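Local atomic coordinates of NADPH Quinone Oxidoreductase (Streptococcus mutans, PDB entry 4F8Y), a protein that probably catalyses the two-electron reduction of quinones such as menadione by NADPH, using a bound FAD as the carrier of the electrons. Residues F81-S86 with I124-N129; I3-T8 with H76-F81; T130-M135 with E162-E167. All coordinates share one frame; numbering follows the deposited sequence.

Contact 1: F81-S86 with I124-N129; sequences FPIWWS and IITTHN. With FAD (flavin-adenine dinucleotide), chain E; VK3 (menadione), chain H.
Phe81 and Pro82 run parallel to Thr126 and Thr127 as neighbouring strands, joined by a straight bond from Phe81 N to Ile125 O (3.1 Å), a weak one from Thr127 N to Phe81 O, and a third from Ile83 N to Thr127 O (2.9 Å, 172° at the hydrogen) just where the first strand gives way to loop. Both strands end here, at the C-terminal ends of the strands of a parallel flavodoxin-like sheet, the classic place for a flavin. On the face away from the cofactor's ribityl chain, the Phe81 ring lies alongside Thr126 and reaches back toward Ile124: CG sits between the backbone N and the carbonyl carbon (chi1 60°), which brings CE1 to 3.5 Å from Thr126 CG2 and CE2 against Ile124 CG2. That threonine methyl also receives Ile83 CD1. Ile83 lies alongside His128, CB against CB, while ND1 of His128 is taken by Thr130 N. On the opposite face, Thr127 OG1 shares a 2.8 Å hydrogen bond with FAD O4' and also hydrogen-bonds Asn16 ND2. Beyond the strands the backbone takes over: Trp85 N donates to flavin N5 (2.9 Å), Ser86 N to O4, and Asn129 N to O2 (2.7 Å). Trp84 CD1 packs on FAD C8, and menadione O1K lies over one face of the Trp85 indole. The Trp85 bond suits an unprotonated N5, as in oxidised flavin, whereas the donor at O2 would be expected to ease negative charge at the pyrimidine end on reduction.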
# COMPACT_ATOMS: atom_id res chain seq x y z
N PHE A 81 6.28 -8.65 -6.54
CA PHE A 81 4.87 -8.59 -6.13
C PHE A 81 3.88 -8.30 -7.26
O PHE A 81 4.24 -7.66 -8.25
CB PHE A 81 4.68 -7.57 -4.98
CG PHE A 81 5.08 -6.16 -5.32
CD1 PHE A 81 4.17 -5.28 -5.87
CD2 PHE A 81 6.37 -5.71 -5.06
CE1 PHE A 81 4.55 -3.97 -6.18
CE2 PHE A 81 6.74 -4.41 -5.36
CZ PHE A 81 5.83 -3.54 -5.93
N PRO A 82 2.62 -8.78 -7.11
CA PRO A 82 1.54 -8.37 -8.02
C PRO A 82 1.07 -6.97 -7.65
O PRO A 82 1.08 -6.61 -6.47
CB PRO A 82 0.40 -9.35 -7.72
CG PRO A 82 0.81 -10.15 -6.53
CD PRO A 82 2.13 -9.64 -6.02
N ILE A 83 0.66 -6.19 -8.64
CA ILE A 83 -0.01 -4.93 -8.38
C ILE A 83 -1.43 -5.22 -7.87
O ILE A 83 -2.22 -5.86 -8.57
CB ILE A 83 -0.09 -4.06 -9.65
CG1 ILE A 83 1.30 -3.55 -10.02
CG2 ILE A 83 -1.03 -2.88 -9.43
CD1 ILE A 83 2.02 -2.86 -8.87
N TRP A 84 -1.74 -4.79 -6.65
CA TRP A 84 -3.12 -4.82 -6.15
C TRP A 84 -3.60 -3.39 -5.88
O TRP A 84 -3.00 -2.65 -5.09
CB TRP A 84 -3.26 -5.66 -4.86
CG TRP A 84 -3.03 -7.14 -5.02
CD1 TRP A 84 -2.92 -7.85 -6.18
CD2 TRP A 84 -2.91 -8.09 -3.96
NE1 TRP A 84 -2.73 -9.18 -5.91
CE2 TRP A 84 -2.72 -9.36 -4.55
CE3 TRP A 84 -2.94 -8.00 -2.56
CZ2 TRP A 84 -2.55 -10.52 -3.80
CZ3 TRP A 84 -2.78 -9.15 -1.81
CH2 TRP A 84 -2.59 -10.40 -2.43
N TRP A 85 -4.67 -3.00 -6.56
CA TRP A 85 -5.16 -1.62 -6.48
C TRP A 85 -4.06 -0.56 -6.61
O TRP A 85 -3.90 0.31 -5.75
CB TRP A 85 -6.00 -1.44 -5.21
CG TRP A 85 -7.24 -2.29 -5.25
CD1 TRP A 85 -7.49 -3.43 -4.55
CD2 TRP A 85 -8.39 -2.08 -6.08
NE1 TRP A 85 -8.73 -3.93 -4.87
CE2 TRP A 85 -9.31 -3.12 -5.81
CE3 TRP A 85 -8.75 -1.10 -7.03
CZ2 TRP A 85 -10.55 -3.21 -6.44
CZ3 TRP A 85 -9.98 -1.20 -7.65
CH2 TRP A 85 -10.86 -2.25 -7.36
N SER A 86 -3.32 -0.65 -7.72
CA SER A 86 -2.31 0.33 -8.13
C SER A 86 -1.02 0.32 -7.30
O SER A 86 -0.13 1.13 -7.55
CB SER A 86 -2.91 1.73 -8.14
OG SER A 86 -4.15 1.73 -8.83
N ILE A 124 12.80 -3.92 -8.54
CA ILE A 124 11.40 -4.17 -8.28
C ILE A 124 10.81 -4.90 -9.48
O ILE A 124 10.90 -4.41 -10.61
CB ILE A 124 10.62 -2.86 -8.03
CG1 ILE A 124 11.15 -2.15 -6.79
CG2 ILE A 124 9.13 -3.16 -7.92
CD1 ILE A 124 10.80 -0.69 -6.72
N ILE A 125 10.25 -6.08 -9.24
CA ILE A 125 9.58 -6.83 -10.29
C ILE A 125 8.07 -6.88 -10.06
O ILE A 125 7.60 -7.47 -9.08
CB ILE A 125 10.16 -8.26 -10.47
CG1 ILE A 125 11.68 -8.22 -10.54
CG2 ILE A 125 9.60 -8.90 -11.73
CD1 ILE A 125 12.33 -9.57 -10.34
N THR A 126 7.33 -6.25 -10.96
CA THR A 126 5.88 -6.15 -10.83
C THR A 126 5.15 -6.94 -11.91
O THR A 126 5.66 -7.13 -13.02
CB THR A 126 5.40 -4.67 -10.90
OG1 THR A 126 6.27 -3.92 -11.76
CG2 THR A 126 5.41 -4.02 -9.54
N THR A 127 3.96 -7.40 -11.57
CA THR A 127 3.03 -7.98 -12.52
C THR A 127 1.69 -7.23 -12.44
O THR A 127 1.28 -6.79 -11.36
CB THR A 127 2.85 -9.51 -12.28
OG1 THR A 127 2.39 -9.75 -10.94
CG2 THR A 127 4.16 -10.23 -12.48
N HIS A 128 1.01 -7.05 -13.57
CA HIS A 128 -0.34 -6.47 -13.57
C HIS A 128 -1.01 -6.62 -14.95
O HIS A 128 -0.39 -7.10 -15.89
CB HIS A 128 -0.31 -5.00 -13.12
CG HIS A 128 0.54 -4.12 -13.98
ND1 HIS A 128 0.10 -3.60 -15.19
CD2 HIS A 128 1.80 -3.65 -13.81
CE1 HIS A 128 1.05 -2.86 -15.72
NE2 HIS A 128 2.09 -2.87 -14.91
N ASN A 129 -2.28 -6.21 -15.04
CA ASN A 129 -3.08 -6.38 -16.26
C ASN A 129 -3.26 -5.12 -17.12
O ASN A 129 -4.02 -5.14 -18.09
CB ASN A 129 -4.46 -6.91 -15.90
CG ASN A 129 -4.45 -8.36 -15.58
OD1 ASN A 129 -3.71 -9.13 -16.20
ND2 ASN A 129 -5.27 -8.77 -14.63
PA FAD E . -1.64 -15.96 -11.49
O1A FAD E . -3.28 -15.84 -11.36
O2A FAD E . -1.12 -16.80 -10.41
O5B FAD E . -1.24 -16.58 -12.94
C5B FAD E . -1.48 -15.81 -14.09
C4B FAD E . -1.30 -16.58 -15.39
O4B FAD E . 0.04 -17.12 -15.64
C3B FAD E . -2.21 -17.87 -15.55
O3B FAD E . -2.99 -18.01 -16.70
C2B FAD E . -1.27 -18.99 -15.16
O2B FAD E . -1.70 -20.31 -15.37
C1B FAD E . -0.04 -18.51 -15.81
N9A FAD E . 1.20 -19.16 -15.39
C8A FAD E . 1.51 -19.64 -14.18
N7A FAD E . 2.80 -20.15 -14.25
C5A FAD E . 3.26 -19.97 -15.53
C6A FAD E . 4.46 -20.29 -16.13
N6A FAD E . 5.50 -20.95 -15.37
N1A FAD E . 4.65 -20.00 -17.42
C2A FAD E . 3.68 -19.39 -18.14
N3A FAD E . 2.50 -19.08 -17.54
C4A FAD E . 2.30 -19.37 -16.24
N1 FAD E . -3.90 -5.44 -12.12
C2 FAD E . -4.15 -4.13 -12.89
O2 FAD E . -3.32 -3.90 -13.98
N3 FAD E . -4.24 -2.92 -11.92
C4 FAD E . -5.00 -3.04 -10.53
O4 FAD E . -4.64 -2.06 -9.61
C4X FAD E . -4.96 -4.46 -9.92
N5 FAD E . -5.57 -4.76 -8.62
C5X FAD E . -5.75 -6.12 -8.16
C6 FAD E . -6.26 -6.30 -6.85
C7 FAD E . -6.43 -7.56 -6.36
C7M FAD E . -6.97 -7.76 -4.95
C8 FAD E . -6.12 -8.63 -7.13
C8M FAD E . -6.30 -10.04 -6.59
C9 FAD E . -5.62 -8.45 -8.40
C9A FAD E . -5.44 -7.15 -8.91
N10 FAD E . -4.91 -6.99 -10.24
C10 FAD E . -4.67 -5.67 -10.84
C1' FAD E . -4.43 -8.15 -10.97
C2' FAD E . -3.01 -8.63 -10.64
O2' FAD E . -1.99 -7.66 -10.74
C3' FAD E . -2.69 -9.95 -11.31
O3' FAD E . -3.61 -10.96 -11.01
C4' FAD E . -1.27 -10.36 -11.01
O4' FAD E . -0.33 -9.34 -11.15
C5' FAD E . -0.84 -11.61 -11.75
O5' FAD E . 0.20 -12.26 -11.11
P FAD E . -0.22 -13.63 -10.32
O1P FAD E . 1.15 -14.35 -9.76
O2P FAD E . -1.15 -13.32 -9.25
O3P FAD E . -1.00 -14.45 -11.53
C1K VK3 H . -8.59 -4.49 -10.28
O1K VK3 H . -9.08 -5.08 -9.10
C2K VK3 H . -8.56 -3.00 -10.40
C3K VK3 H . -8.10 -2.41 -11.56
C4K VK3 H . -7.66 -3.22 -12.64
O4K VK3 H . -7.21 -2.60 -13.82
C5K VK3 H . -7.69 -4.66 -12.52
C6K VK3 H . -7.26 -5.49 -13.59
C7K VK3 H . -7.29 -6.86 -13.46
C8K VK3 H . -7.79 -7.49 -12.21
C9K VK3 H . -8.21 -6.68 -11.18
C10 VK3 H . -8.17 -5.27 -11.31
C11 VK3 H . -8.07 -0.89 -11.70

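Contact 2: I3-T8 with H76-F81; sequences ILIVYT and HLIFIF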
# COMPACT_ATOMS: atom_id res chain seq x y z
N ILE A 3 22.15 -10.42 -1.20
CA ILE A 3 20.90 -10.10 -1.89
C ILE A 3 19.70 -10.57 -1.09
O ILE A 3 19.57 -11.75 -0.79
CB ILE A 3 20.84 -10.72 -3.31
CG1 ILE A 3 22.04 -10.27 -4.14
CG2 ILE A 3 19.52 -10.38 -3.99
CD1 ILE A 3 21.87 -10.47 -5.63
N LEU A 4 18.82 -9.64 -0.73
CA LEU A 4 17.57 -10.00 -0.08
C LEU A 4 16.42 -9.88 -1.07
O LEU A 4 16.13 -8.78 -1.56
CB LEU A 4 17.33 -9.14 1.17
CG LEU A 4 16.02 -9.35 1.93
CD1 LEU A 4 16.07 -10.59 2.82
CD2 LEU A 4 15.66 -8.13 2.74
N ILE A 5 15.78 -11.00 -1.38
CA ILE A 5 14.57 -11.00 -2.20
C ILE A 5 13.39 -10.93 -1.24
O ILE A 5 13.20 -11.83 -0.43
CB ILE A 5 14.42 -12.29 -3.05
CG1 ILE A 5 15.64 -12.53 -3.95
CG2 ILE A 5 13.13 -12.24 -3.89
CD1 ILE A 5 15.85 -14.00 -4.30
N VAL A 6 12.60 -9.85 -1.32
CA VAL A 6 11.35 -9.79 -0.58
C VAL A 6 10.20 -10.17 -1.53
O VAL A 6 9.93 -9.47 -2.49
CB VAL A 6 11.10 -8.40 0.05
CG1 VAL A 6 9.87 -8.42 0.92
CG2 VAL A 6 12.31 -7.97 0.85
N TYR A 7 9.56 -11.30 -1.24
CA TYR A 7 8.58 -11.90 -2.14
C TYR A 7 7.16 -11.88 -1.54
O TYR A 7 6.95 -12.22 -0.36
CB TYR A 7 9.01 -13.33 -2.51
CG TYR A 7 7.92 -14.23 -3.05
CD1 TYR A 7 7.58 -14.22 -4.39
CD2 TYR A 7 7.24 -15.11 -2.20
CE1 TYR A 7 6.58 -15.05 -4.89
CE2 TYR A 7 6.24 -15.94 -2.68
CZ TYR A 7 5.91 -15.91 -4.03
OH TYR A 7 4.92 -16.73 -4.51
N THR A 8 6.19 -11.48 -2.35
CA THR A 8 4.85 -11.21 -1.88
C THR A 8 3.81 -11.84 -2.80
O THR A 8 3.49 -11.29 -3.85
CB THR A 8 4.58 -9.68 -1.79
OG1 THR A 8 5.57 -9.07 -0.95
CG2 THR A 8 3.19 -9.40 -1.22
N HIS A 76 21.74 -5.58 -1.85
CA HIS A 76 20.78 -5.47 -2.95
C HIS A 76 19.45 -6.16 -2.60
O HIS A 76 19.43 -7.31 -2.17
CB HIS A 76 21.37 -6.08 -4.23
CG HIS A 76 20.54 -5.88 -5.46
ND1 HIS A 76 20.57 -4.72 -6.21
CD2 HIS A 76 19.66 -6.70 -6.09
CE1 HIS A 76 19.74 -4.83 -7.23
NE2 HIS A 76 19.18 -6.03 -7.18
N LEU A 77 18.34 -5.43 -2.78
CA LEU A 77 17.01 -5.97 -2.49
C LEU A 77 16.21 -6.15 -3.76
O LEU A 77 16.09 -5.22 -4.56
CB LEU A 77 16.25 -5.06 -1.52
CG LEU A 77 16.85 -4.85 -0.14
CD1 LEU A 77 17.78 -3.63 -0.12
CD2 LEU A 77 15.74 -4.67 0.87
N ILE A 78 15.66 -7.34 -3.96
CA ILE A 78 14.78 -7.57 -5.09
C ILE A 78 13.35 -7.68 -4.56
O ILE A 78 13.08 -8.53 -3.72
CB ILE A 78 15.16 -8.84 -5.87
CG1 ILE A 78 16.64 -8.79 -6.29
CG2 ILE A 78 14.24 -9.02 -7.07
CD1 ILE A 78 17.19 -10.11 -6.85
N PHE A 79 12.46 -6.79 -5.00
CA PHE A 79 11.05 -6.87 -4.60
C PHE A 79 10.21 -7.52 -5.70
O PHE A 79 10.19 -7.05 -6.84
CB PHE A 79 10.50 -5.48 -4.28
CG PHE A 79 11.12 -4.84 -3.05
CD1 PHE A 79 10.57 -5.04 -1.80
CD2 PHE A 79 12.25 -4.05 -3.16
CE1 PHE A 79 11.13 -4.45 -0.67
CE2 PHE A 79 12.82 -3.46 -2.04
CZ PHE A 79 12.26 -3.66 -0.79
N ILE A 80 9.52 -8.61 -5.35
CA ILE A 80 8.63 -9.30 -6.29
C ILE A 80 7.18 -9.29 -5.79
O ILE A 80 6.88 -9.86 -4.74
CB ILE A 80 9.06 -10.77 -6.51
CG1 ILE A 80 10.48 -10.84 -7.07
CG2 ILE A 80 8.06 -11.51 -7.42
CD1 ILE A 80 11.06 -12.24 -7.08
N PHE A 81 6.28 -8.65 -6.54
CA PHE A 81 4.87 -8.59 -6.13
C PHE A 81 3.88 -8.30 -7.26
O PHE A 81 4.24 -7.66 -8.25
CB PHE A 81 4.68 -7.57 -4.98
CG PHE A 81 5.08 -6.16 -5.32
CD1 PHE A 81 4.17 -5.28 -5.87
CD2 PHE A 81 6.37 -5.71 -5.06
CE1 PHE A 81 4.55 -3.97 -6.18
CE2 PHE A 81 6.74 -4.41 -5.36
CZ PHE A 81 5.83 -3.54 -5.93
O HOH W 1 7.48 -8.25 -2.60
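Ile3 opens the pairing opposite His76, its CG2 methyl near the plane of the imidazole at the ring edge and also 3.7 Å from Ile78 CD1; the polar end of His76 turns elsewhere, with ND1 bonded to Ser121. Leu4 turns both its N and its O to strand 76-81, N donating to His76 O and O accepting from Ile78 N (2.8 Å), the latter donor tilted 27° from the carbonyl plane. Its CD2 methyl meets Leu77 CD2 at 3.9 Å on the other face. Ile5 returns to the first face, where its CG1 branch lies beside Ile78 and its CG2, anti to the backbone N, reaches Ile80 CD1 at 3.8 Å. Such a ladder, in which every second residue bonds to those before and after its partner while the ones between turn to strand 32-37, is the signature of parallel pairing, and here it joins the central strand 76-82 of the flavodoxin-like sheet to its neighbour 2-7. Helix 15-26 packs on the face of Ile5, Tyr7, Ile78 and Ile80, and helix 90-99 on that of Val6. Val6 N donates to Ile78 O and Val6 O accepts from Ile80 N (3.0 Å, 173° at the hydrogen), while its CB rests against Phe79 CD1. Tyr7 presents the edge of its ring, through CD1, to Ile80 CG2. At Thr8, N still donates to Ile80 O, and CB touches Phe81 CB at 3.8 Å. A water bridges this end, donating to Val6 O and Ile80 O and accepting from Thr8 OG1 at 2.7 Å, whereas Thr8 O is buried without a polar partner.

Contact 3: T130-M135 with E162-E167; sequences TPSFAM and ELTSIE. With FAD (flavin-adenine dinucleotide), chain E.
The rim of the FAD pocket on the pyrimidine side of the flavin is built where the loop after strand 120-127 meets the turn that follows strand 155-163. Their direct backbone link is a single weak bond from Ser165 N to Thr130 O (3.4 Å), although it is nearly straight at the hydrogen. Thr164 CB lies 3.3 Å from that same carbonyl oxygen. With its OG1 between the backbone N and the carbonyl carbon (chi1 67°), Thr164 brings the hydroxyl near Ser132, whose CB is 3.7 Å away. One water completes the junction: it accepts from Ser132 N and is hydrogen-bonded to Thr164 OG1 (2.6 Å) and Ser165 OG. Farther along, the side chains of Met135 and Glu162 run antiparallel alongside one another. The bent thioether places SD 3.2 Å from Glu162 OE1, and the Met135 side chain also packs on His128. Cofactor contacts come from each segment: Thr130 OG1 donates to flavin O2 (2.5 Å) and is also hydrogen-bonded to Tyr141 OH, while Glu167 OE2 meets ribityl O3' at a distance so short that its strength is doubtful, its other oxygen taken by Asn129. Water and a weak bond thus carry much of the polar joining between the two loops, and flavin O2, which takes the N-H of Asn129 as well as the Thr130 hydroxyl, is held by two donors that would probably polarise its carbonyl.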
# COMPACT_ATOMS: atom_id res chain seq x y z
N THR A 130 -2.56 -4.05 -16.76
CA THR A 130 -2.68 -2.76 -17.44
C THR A 130 -1.66 -2.65 -18.58
O THR A 130 -0.53 -3.12 -18.44
CB THR A 130 -2.50 -1.59 -16.43
OG1 THR A 130 -3.39 -1.77 -15.32
CG2 THR A 130 -2.78 -0.24 -17.06
N PRO A 131 -2.07 -2.04 -19.71
CA PRO A 131 -1.16 -1.80 -20.85
C PRO A 131 0.06 -0.96 -20.48
O PRO A 131 -0.04 -0.06 -19.67
CB PRO A 131 -2.05 -1.05 -21.85
CG PRO A 131 -3.43 -1.52 -21.55
CD PRO A 131 -3.47 -1.72 -20.05
N SER A 132 1.20 -1.25 -21.09
CA SER A 132 2.44 -0.58 -20.72
C SER A 132 2.45 0.90 -21.08
O SER A 132 3.16 1.70 -20.46
CB SER A 132 3.65 -1.27 -21.35
OG SER A 132 3.50 -1.32 -22.75
N PHE A 133 1.68 1.27 -22.10
CA PHE A 133 1.64 2.67 -22.52
C PHE A 133 1.04 3.54 -21.42
O PHE A 133 1.36 4.73 -21.32
CB PHE A 133 0.89 2.85 -23.85
CG PHE A 133 -0.61 2.73 -23.75
CD1 PHE A 133 -1.25 1.59 -24.18
CD2 PHE A 133 -1.37 3.77 -23.24
CE1 PHE A 133 -2.63 1.48 -24.10
CE2 PHE A 133 -2.75 3.67 -23.15
CZ PHE A 133 -3.38 2.52 -23.58
N ALA A 134 0.21 2.93 -20.59
CA ALA A 134 -0.51 3.65 -19.55
C ALA A 134 0.38 3.93 -18.35
O ALA A 134 0.03 4.72 -17.48
CB ALA A 134 -1.74 2.87 -19.12
N MET A 135 1.53 3.27 -18.31
CA MET A 135 2.40 3.32 -17.14
C MET A 135 2.89 4.72 -16.75
O MET A 135 2.90 5.07 -15.57
CB MET A 135 3.57 2.35 -17.30
CG MET A 135 3.16 0.88 -17.35
SD MET A 135 2.23 0.33 -15.90
CE MET A 135 0.55 0.44 -16.52
N GLU A 162 8.47 -3.96 -15.10
CA GLU A 162 7.03 -4.18 -15.15
C GLU A 162 6.65 -5.21 -16.20
O GLU A 162 6.93 -5.04 -17.38
CB GLU A 162 6.32 -2.85 -15.43
CG GLU A 162 6.98 -1.69 -14.72
CD GLU A 162 6.42 -0.35 -15.13
OE1 GLU A 162 5.22 -0.11 -14.89
OE2 GLU A 162 7.18 0.47 -15.68
N LEU A 163 6.01 -6.29 -15.75
CA LEU A 163 5.48 -7.32 -16.65
C LEU A 163 3.99 -7.05 -16.83
O LEU A 163 3.16 -7.39 -15.98
CB LEU A 163 5.74 -8.72 -16.08
CG LEU A 163 7.16 -9.03 -15.57
CD1 LEU A 163 7.33 -10.51 -15.23
CD2 LEU A 163 8.22 -8.59 -16.56
N THR A 164 3.66 -6.42 -17.96
CA THR A 164 2.34 -5.85 -18.20
C THR A 164 1.39 -6.82 -18.92
O THR A 164 1.80 -7.90 -19.36
CB THR A 164 2.44 -4.51 -18.97
OG1 THR A 164 2.93 -4.74 -20.29
CG2 THR A 164 3.40 -3.56 -18.25
N SER A 165 0.12 -6.43 -19.03
CA SER A 165 -0.93 -7.27 -19.63
C SER A 165 -0.63 -8.73 -19.33
O SER A 165 -0.61 -9.57 -20.24
CB SER A 165 -1.01 -7.03 -21.14
OG SER A 165 -1.09 -5.65 -21.43
N ILE A 166 -0.39 -9.01 -18.05
CA ILE A 166 0.23 -10.26 -17.63
C ILE A 166 -0.73 -11.42 -17.79
O ILE A 166 -0.31 -12.54 -18.11
CB ILE A 166 0.78 -10.17 -16.18
CG1 ILE A 166 1.86 -11.23 -15.96
CG2 ILE A 166 -0.33 -10.30 -15.15
CD1 ILE A 166 2.90 -11.27 -17.05
N GLU A 167 -2.01 -11.16 -17.57
CA GLU A 167 -3.03 -12.20 -17.68
C GLU A 167 -3.66 -12.18 -19.07
O GLU A 167 -4.23 -13.17 -19.50
CB GLU A 167 -4.08 -12.06 -16.58
CG GLU A 167 -3.53 -12.23 -15.16
CD GLU A 167 -4.54 -11.90 -14.07
OE1 GLU A 167 -5.54 -11.21 -14.37
OE2 GLU A 167 -4.34 -12.32 -12.91
PA FAD E . -1.64 -15.96 -11.49
O1A FAD E . -3.28 -15.84 -11.36
O2A FAD E . -1.12 -16.80 -10.41
O5B FAD E . -1.24 -16.58 -12.94
C5B FAD E . -1.48 -15.81 -14.09
C4B FAD E . -1.30 -16.58 -15.39
O4B FAD E . 0.04 -17.12 -15.64
C3B FAD E . -2.21 -17.87 -15.55
O3B FAD E . -2.99 -18.01 -16.70
C2B FAD E . -1.27 -18.99 -15.16
O2B FAD E . -1.70 -20.31 -15.37
C1B FAD E . -0.04 -18.51 -15.81
N9A FAD E . 1.20 -19.16 -15.39
C8A FAD E . 1.51 -19.64 -14.18
N7A FAD E . 2.80 -20.15 -14.25
C5A FAD E . 3.26 -19.97 -15.53
C6A FAD E . 4.46 -20.29 -16.13
N6A FAD E . 5.50 -20.95 -15.37
N1A FAD E . 4.65 -20.00 -17.42
C2A FAD E . 3.68 -19.39 -18.14
N3A FAD E . 2.50 -19.08 -17.54
C4A FAD E . 2.30 -19.37 -16.24
N1 FAD E . -3.90 -5.44 -12.12
C2 FAD E . -4.15 -4.13 -12.89
O2 FAD E . -3.32 -3.90 -13.98
N3 FAD E . -4.24 -2.92 -11.92
C4 FAD E . -5.00 -3.04 -10.53
O4 FAD E . -4.64 -2.06 -9.61
C4X FAD E . -4.96 -4.46 -9.92
N5 FAD E . -5.57 -4.76 -8.62
C5X FAD E . -5.75 -6.12 -8.16
C6 FAD E . -6.26 -6.30 -6.85
C7 FAD E . -6.43 -7.56 -6.36
C7M FAD E . -6.97 -7.76 -4.95
C8 FAD E . -6.12 -8.63 -7.13
C8M FAD E . -6.30 -10.04 -6.59
C9 FAD E . -5.62 -8.45 -8.40
C9A FAD E . -5.44 -7.15 -8.91
N10 FAD E . -4.91 -6.99 -10.24
C10 FAD E . -4.67 -5.67 -10.84
C1' FAD E . -4.43 -8.15 -10.97
C2' FAD E . -3.01 -8.63 -10.64
O2' FAD E . -1.99 -7.66 -10.74
C3' FAD E . -2.69 -9.95 -11.31
O3' FAD E . -3.61 -10.96 -11.01
C4' FAD E . -1.27 -10.36 -11.01
O4' FAD E . -0.33 -9.34 -11.15
C5' FAD E . -0.84 -11.61 -11.75
O5' FAD E . 0.20 -12.26 -11.11
P FAD E . -0.22 -13.63 -10.32
O1P FAD E . 1.15 -14.35 -9.76
O2P FAD E . -1.15 -13.32 -9.25
O3P FAD E . -1.00 -14.45 -11.53
O HOH W 2 1.13 -4.20 -22.14
O HOH W 3 4.25 2.48 -13.75

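How the contacts relate
From the N terminus, contact 2 comes first, closing the long loop between strands 2-7 and 76-82, with strand 32-37 and helices 15-26 and 65-73 inside it. Contact 1 then opens on the end of strand 76-82, sharing Phe81 with contact 2, and closes the excursion through helix 90-99 to strand 120-127. Contact 3 follows directly after residue 129 and closes the path through helix 143-150 to the end of strand 155-163. The three loops are in series, neither nested nor crossed. Contacts 1 and 2 join successive neighbours in one sheet; contacts 1 and 3, linked through His128 and Asn129, both touch FAD.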